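PDB 3D1L: putative NADP oxidoreductase BF3122 from Bacteroides fragilis, which probably acts as an NADP-dependent oxidoreductase, pairing a Rossmann-type dinucleotide-binding domain with a helical C-terminal domain, although its substrate is not established. Local coordinates for residues N108-E111 / G112-H116; F184-H187 / M188-L191. All blocks are in the same frame, centred on the assembly; numbering follows the deposited sequence.

Contact 1: N108-E111 / G112-H116; sequences NVWE and GHVPH
Gly112, at a positive phi of 89°, leads the chain back past the end of the 3-10 segment, so that the backbone N atoms of His113 and Val114 both meet Trp110 O.

His113 makes the main return contact. Its backbone N donates to Trp110 O at 2.9 Å, while its ring donates from ND1 to Val109 O at 3.1 Å. This second acceptor lies in the imidazole plane at the ring edge, and the donor lies in the carbonyl plane of Val109. CG stands beside the backbone N (chi1 -64°), which brings the ND1 edge of the ring to Val109 O. The ND1 bond restrains the rotation of the ring, whereas the backbone bond holds the main chain; the N-H...O angle of 141° shows that the ring bond is bent.

Val114 N adds a weak bond to Trp110 O at 3.3 Å, giving that oxygen a second donor. Its CG2 lies 4.1 Å from Trp110 CE3, the two side chains running alongside each other. Leu85 of helix 78-89 and Met98 of strand 97-100 pack against the indole.

The arrangement is that of a 3-10 segment followed by a turn at a positive-phi glycine, with the His113 ring bonding back to a main-chain carbonyl, in the connection between strands 97-100 and 117-122 at the surface of the probable nucleotide-binding domain.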
loop_
_atom_site.group_PDB
_atom_site.type_symbol
_atom_site.label_atom_id
_atom_site.label_comp_id
_atom_site.label_asym_id
_atom_site.label_seq_id
_atom_site.Cartn_x
_atom_site.Cartn_y
_atom_site.Cartn_z
ATOM N N ASN B 108 -0.249 16.492 -29.884
ATOM C CA ASN B 108 -0.474 17.622 -30.806
ATOM C C ASN B 108 -0.170 19.001 -30.226
ATOM O O ASN B 108 -0.135 19.974 -30.966
ATOM C CB ASN B 108 -1.888 17.592 -31.435
ATOM C CG ASN B 108 -3.013 17.799 -30.404
ATOM O OD1 ASN B 108 -2.805 18.379 -29.334
ATOM N ND2 ASN B 108 -4.209 17.320 -30.731
ATOM N N VAL B 109 0.063 19.091 -28.917
ATOM C CA VAL B 109 0.538 20.352 -28.350
ATOM C C VAL B 109 1.692 20.915 -29.169
ATOM O O VAL B 109 1.713 22.101 -29.486
ATOM C CB VAL B 109 0.931 20.248 -26.850
ATOM C CG1 VAL B 109 -0.251 19.940 -26.081
ATOM C CG2 VAL B 109 2.012 19.176 -26.584
ATOM N N TRP B 110 2.631 20.051 -29.540
ATOM C CA TRP B 110 3.823 20.468 -30.266
ATOM C C TRP B 110 3.636 20.846 -31.727
ATOM O O TRP B 110 4.514 21.488 -32.299
ATOM C CB TRP B 110 4.848 19.351 -30.231
ATOM C CG TRP B 110 5.291 18.961 -28.871
ATOM C CD1 TRP B 110 5.046 17.777 -28.226
ATOM C CD2 TRP B 110 6.090 19.745 -27.987
ATOM N NE1 TRP B 110 5.647 17.780 -26.990
ATOM C CE2 TRP B 110 6.297 18.974 -26.818
ATOM C CE3 TRP B 110 6.663 21.024 -28.069
ATOM C CZ2 TRP B 110 7.046 19.444 -25.736
ATOM C CZ3 TRP B 110 7.403 21.489 -26.980
ATOM C CH2 TRP B 110 7.584 20.696 -25.833
ATOM N N GLU B 111 2.544 20.395 -32.347
ATOM C CA GLU B 111 2.437 20.486 -33.798
ATOM C C GLU B 111 2.293 21.929 -34.278
ATOM O O GLU B 111 1.520 22.713 -33.718
ATOM C CB GLU B 111 1.347 19.561 -34.354
ATOM C CG GLU B 111 -0.042 20.158 -34.557
ATOM C CD GLU B 111 -0.922 19.266 -35.422
ATOM O OE1 GLU B 111 -0.597 19.114 -36.616
ATOM O OE2 GLU B 111 -1.936 18.719 -34.918
ATOM N N GLY B 112 3.071 22.276 -35.302
ATOM C CA GLY B 112 3.146 23.659 -35.759
ATOM C C GLY B 112 4.234 24.441 -35.036
ATOM O O GLY B 112 4.695 25.469 -35.539
ATOM N N HIS B 113 4.658 23.958 -33.864
ATOM C CA HIS B 113 5.700 24.639 -33.077
ATOM C C HIS B 113 7.115 24.155 -33.372
ATOM O O HIS B 113 8.050 24.959 -33.394
ATOM C CB HIS B 113 5.391 24.553 -31.578
ATOM C CG HIS B 113 4.135 25.268 -31.187
ATOM N ND1 HIS B 113 3.016 24.613 -30.717
ATOM C CD2 HIS B 113 3.815 26.584 -31.212
ATOM C CE1 HIS B 113 2.058 25.491 -30.473
ATOM N NE2 HIS B 113 2.521 26.697 -30.760
ATOM N N VAL B 114 7.277 22.850 -33.579
ATOM C CA VAL B 114 8.582 22.261 -33.910
ATOM C C VAL B 114 8.463 21.151 -34.937
ATOM O O VAL B 114 7.436 20.478 -35.020
ATOM C CB VAL B 114 9.332 21.680 -32.664
ATOM C CG1 VAL B 114 10.000 22.798 -31.861
ATOM C CG2 VAL B 114 8.415 20.835 -31.807
ATOM N N PRO B 115 9.497 20.980 -35.762
ATOM C CA PRO B 115 9.433 19.897 -36.738
ATOM C C PRO B 115 9.498 18.465 -36.176
ATOM O O PRO B 115 8.984 17.574 -36.819
ATOM C CB PRO B 115 10.621 20.176 -37.667
ATOM C CG PRO B 115 11.531 21.072 -36.879
ATOM C CD PRO B 115 10.694 21.837 -35.930
ATOM N N HIS B 116 10.152 18.244 -35.032
ATOM C CA HIS B 116 10.281 16.903 -34.475
ATOM C C HIS B 116 9.829 16.941 -33.008
ATOM O O HIS B 116 10.291 17.782 -32.201
ATOM C CB HIS B 116 11.703 16.348 -34.634
ATOM C CG HIS B 116 12.225 16.429 -36.035
ATOM N ND1 HIS B 116 12.073 15.405 -36.948
ATOM C CD2 HIS B 116 12.845 17.438 -36.703
ATOM C CE1 HIS B 116 12.599 15.770 -38.105
ATOM N NE2 HIS B 116 13.084 16.993 -37.979
#

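Contact 2: F184-H187 / M188-L191; sequences FTNH and MYAL
Leu191 sets its CG over one face of the His187 imidazole, 4.0 Å from the ring centroid and 24° off the normal, a CH-pi contact one helical turn apart. The ring reaches it because CG of His187 is anti to the backbone N (chi1 -172°). Beside it, the methyl CE of selenomethionine Met188 comes to 3.7 Å from His187 CD2, brought back by bends at chi2 and chi3.

A second pair runs along another side of the helix: Thr185 CG2 lies 3.4 Å from Tyr189 OH, the two side chains pointing the same way, while Thr185 O sits 3.6 Å above the plane of the phenol ring, toward its rim. Asn186 crosses that ring at about a right angle, its amide plane turned 73° from it.

Successive i to i+4 backbone bonds hold this spacing, from Met188 N to Phe184 O through Leu191 N to His187 O, the latter at 2.9 Å.

Polar ends have further partners: Thr181 O takes Thr185 OG1, and in the second subunit Ser261 OG bonds His187 NE2 while Pro222 O and Gln226 OE1 bond Asn186 ND2. Helix 168-198 here lies against helix 249-264 of its own chain, through Met188 and Leu191, and against the second subunit.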
loop_
_atom_site.group_PDB
_atom_site.type_symbol
_atom_site.label_atom_id
_atom_site.label_comp_id
_atom_site.label_asym_id
_atom_site.label_seq_id
_atom_site.Cartn_x
_atom_site.Cartn_y
_atom_site.Cartn_z
ATOM N N PHE B 184 -5.398 6.529 -6.205
ATOM C CA PHE B 184 -6.503 6.265 -5.272
ATOM C C PHE B 184 -6.145 5.136 -4.286
ATOM O O PHE B 184 -6.578 5.131 -3.143
ATOM C CB PHE B 184 -7.806 5.936 -6.007
ATOM C CG PHE B 184 -8.331 7.071 -6.869
ATOM C CD1 PHE B 184 -7.827 8.363 -6.737
ATOM C CD2 PHE B 184 -9.351 6.846 -7.792
ATOM C CE1 PHE B 184 -8.325 9.405 -7.525
ATOM C CE2 PHE B 184 -9.865 7.888 -8.577
ATOM C CZ PHE B 184 -9.348 9.170 -8.441
ATOM N N THR B 185 -5.381 4.163 -4.768
ATOM C CA THR B 185 -4.898 3.079 -3.930
ATOM C C THR B 185 -3.999 3.615 -2.827
ATOM O O THR B 185 -4.196 3.299 -1.652
ATOM C CB THR B 185 -4.145 2.043 -4.766
ATOM O OG1 THR B 185 -5.095 1.279 -5.539
ATOM C CG2 THR B 185 -3.371 1.074 -3.822
ATOM N N ASN B 186 -3.018 4.438 -3.184
ATOM C CA ASN B 186 -2.140 5.020 -2.160
ATOM C C ASN B 186 -2.957 5.864 -1.184
ATOM O O ASN B 186 -2.680 5.859 0.014
ATOM C CB ASN B 186 -1.005 5.862 -2.783
ATOM C CG ASN B 186 -0.049 6.383 -1.737
ATOM O OD1 ASN B 186 0.866 5.671 -1.294
ATOM N ND2 ASN B 186 -0.273 7.615 -1.302
ATOM N N HIS B 187 -3.980 6.566 -1.684
ATOM C CA HIS B 187 -4.860 7.350 -0.791
ATOM C C HIS B 187 -5.559 6.456 0.230
ATOM O O HIS B 187 -5.707 6.852 1.373
ATOM C CB HIS B 187 -5.889 8.191 -1.558
ATOM C CG HIS B 187 -6.667 9.136 -0.684
ATOM N ND1 HIS B 187 -6.068 10.123 0.069
ATOM C CD2 HIS B 187 -7.995 9.234 -0.438
ATOM C CE1 HIS B 187 -6.994 10.792 0.739
ATOM N NE2 HIS B 187 -8.171 10.269 0.449
HETATM N N MSE B 188 -5.954 5.240 -0.160
HETATM C CA MSE B 188 -6.530 4.285 0.811
HETATM C C MSE B 188 -5.555 3.953 1.933
HETATM O O MSE B 188 -5.957 3.806 3.107
HETATM C CB MSE B 188 -6.998 2.983 0.125
HETATM C CG MSE B 188 -8.026 3.156 -0.986
HETATM SE SE MSE B 188 -9.634 3.981 -0.311
HETATM C CE MSE B 188 -9.388 5.809 -0.753
ATOM N N TYR B 189 -4.282 3.812 1.572
ATOM C CA TYR B 189 -3.197 3.625 2.544
ATOM C C TYR B 189 -3.081 4.828 3.448
ATOM O O TYR B 189 -2.825 4.674 4.644
ATOM C CB TYR B 189 -1.817 3.441 1.872
ATOM C CG TYR B 189 -1.677 2.310 0.862
ATOM C CD1 TYR B 189 -2.559 1.227 0.833
ATOM C CD2 TYR B 189 -0.623 2.330 -0.045
ATOM C CE1 TYR B 189 -2.413 0.220 -0.110
ATOM C CE2 TYR B 189 -0.441 1.332 -0.967
ATOM C CZ TYR B 189 -1.338 0.281 -1.015
ATOM O OH TYR B 189 -1.117 -0.696 -1.973
ATOM N N ALA B 190 -3.226 6.026 2.867
ATOM C CA ALA B 190 -3.097 7.296 3.612
ATOM C C ALA B 190 -4.192 7.488 4.659
ATOM O O ALA B 190 -3.916 7.968 5.757
ATOM C CB ALA B 190 -3.057 8.474 2.667
ATOM N N LEU B 191 -5.428 7.142 4.293
ATOM C CA LEU B 191 -6.575 7.183 5.190
ATOM C C LEU B 191 -6.425 6.170 6.319
ATOM O O LEU B 191 -6.622 6.523 7.471
ATOM C CB LEU B 191 -7.873 6.926 4.432
ATOM C CG LEU B 191 -8.285 8.000 3.420
ATOM C CD1 LEU B 191 -9.556 7.571 2.723
ATOM C CD2 LEU B 191 -8.453 9.353 4.109
#

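Contacts 1 and 2 belong to different parts of the chain and do not touch: their centres are 38 Å apart, their nearest atoms about 23 Å, and they lie on opposite sides of the chain's centre. Contact 1 is a surface turn beside the sheet of the probable NADP-binding domain, whereas contact 2 is buried in the long helix 168-198, in the C-terminal, DUF2520-family part of the chain and at the subunit interface. The same helix carries His175, Ala178, Val179, Cys182 and Asn183 of one pocket for bound 2-mercapto-propion aldehyde. In contact 2, the Phe184 side chain is about 8 Å from a bound 2-mercapto-propion aldehyde.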